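Local atomic coordinates of complement factor H (Bos taurus, PDB entry 6XZ6), a protein that regulates the complement system and is bound, through this sushi domain, by the factor H receptor of Trypanosoma brucei. Residues K21-G24 with Q25-I28. Numbering follows the deposited sequence.
Sequences KYRG and QDKI
Arg23 to Asp26 form a type II beta turn, closed by the backbone hydrogen bond from Asp26 N to Arg23 O (3.1 Å), with Gly24 and Gln25 at its corners and Gln25 at positive phi (75°). The Asp26 side chain reaches back across the turn: chi1 of -88° sets CG beside its own backbone N, and OD2 accepts a weak but nearly straight hydrogen bond from Arg23 N (3.2 Å, 178°). Asp26 and Arg23 are thus joined twice, once through backbone alone and once through the carboxylate. The Arg23 guanidinium leads away, its NH2 lying 6.5 Å from Asp26 OD1, so no salt bridge forms. Farther from the turn, Ile28 CG2 meets the Tyr22 ring obliquely at CE2 (3.6 Å), the two buried side chains crossing at about a right angle. The far end of Tyr22 is anchored elsewhere, its hydroxyl hydrogen-bonding to Pro17 O and Leu19 N, while Trp52 packs edge-to-face against its ring. In this sushi domain the turn links strand 22-23, which pairs antiparallel with strand 4-5, to strand 27-32, the middle strand of a three-stranded antiparallel sheet between 13-16 and 44-48.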
# COMPACT_ATOMS: atom_id res chain seq x y z
N LYS B 21 1.02 -33.04 12.79
CA LYS B 21 1.56 -34.31 12.29
C LYS B 21 1.02 -34.59 10.90
O LYS B 21 -0.16 -34.33 10.61
CB LYS B 21 1.18 -35.46 13.25
CG LYS B 21 2.06 -36.69 13.11
CD LYS B 21 2.50 -37.23 14.47
CE LYS B 21 3.86 -36.71 14.91
NZ LYS B 21 3.76 -35.42 15.64
N TYR B 22 1.90 -35.13 10.05
CA TYR B 22 1.62 -35.51 8.67
C TYR B 22 1.75 -37.01 8.52
O TYR B 22 2.51 -37.65 9.26
CB TYR B 22 2.59 -34.79 7.72
CG TYR B 22 2.56 -33.28 7.86
CD1 TYR B 22 3.25 -32.65 8.90
CD2 TYR B 22 1.85 -32.49 6.97
CE1 TYR B 22 3.20 -31.27 9.06
CE2 TYR B 22 1.81 -31.10 7.11
CZ TYR B 22 2.50 -30.50 8.15
OH TYR B 22 2.52 -29.14 8.31
N ARG B 23 1.01 -37.58 7.59
CA ARG B 23 0.98 -39.02 7.35
C ARG B 23 1.77 -39.30 6.07
O ARG B 23 2.04 -38.37 5.32
CB ARG B 23 -0.49 -39.50 7.20
CG ARG B 23 -1.47 -38.96 8.26
CD ARG B 23 -1.78 -39.94 9.40
NE ARG B 23 -2.07 -41.30 8.93
CZ ARG B 23 -3.22 -41.69 8.39
NH1 ARG B 23 -3.37 -42.94 7.98
NH2 ARG B 23 -4.22 -40.83 8.24
N GLY B 24 2.13 -40.55 5.83
CA GLY B 24 2.84 -40.94 4.62
C GLY B 24 2.13 -40.46 3.37
O GLY B 24 0.90 -40.50 3.29
N GLN B 25 2.91 -39.94 2.42
CA GLN B 25 2.49 -39.40 1.11
C GLN B 25 1.81 -38.01 1.19
O GLN B 25 1.41 -37.47 0.16
CB GLN B 25 1.66 -40.41 0.28
CG GLN B 25 2.40 -41.71 -0.07
CD GLN B 25 3.75 -41.51 -0.73
OE1 GLN B 25 4.80 -41.76 -0.13
NE2 GLN B 25 3.76 -41.06 -1.99
N ASP B 26 1.74 -37.40 2.41
CA ASP B 26 1.20 -36.05 2.61
C ASP B 26 2.25 -35.09 2.08
O ASP B 26 3.43 -35.22 2.42
CB ASP B 26 0.93 -35.74 4.10
CG ASP B 26 -0.45 -36.13 4.67
OD1 ASP B 26 -1.15 -36.95 4.03
OD2 ASP B 26 -0.81 -35.62 5.76
N LYS B 27 1.82 -34.16 1.21
CA LYS B 27 2.70 -33.18 0.59
C LYS B 27 2.55 -31.79 1.20
O LYS B 27 1.43 -31.29 1.42
CB LYS B 27 2.45 -33.06 -0.93
CG LYS B 27 2.97 -34.23 -1.75
CD LYS B 27 3.27 -33.83 -3.17
CE LYS B 27 2.99 -34.96 -4.11
NZ LYS B 27 1.60 -34.88 -4.65
N ILE B 28 3.70 -31.15 1.42
CA ILE B 28 3.80 -29.76 1.82
C ILE B 28 4.40 -28.99 0.61
O ILE B 28 5.11 -29.58 -0.20
CB ILE B 28 4.57 -29.50 3.15
CG1 ILE B 28 6.08 -29.86 3.07
CG2 ILE B 28 3.91 -30.17 4.33
CD1 ILE B 28 7.05 -28.71 2.78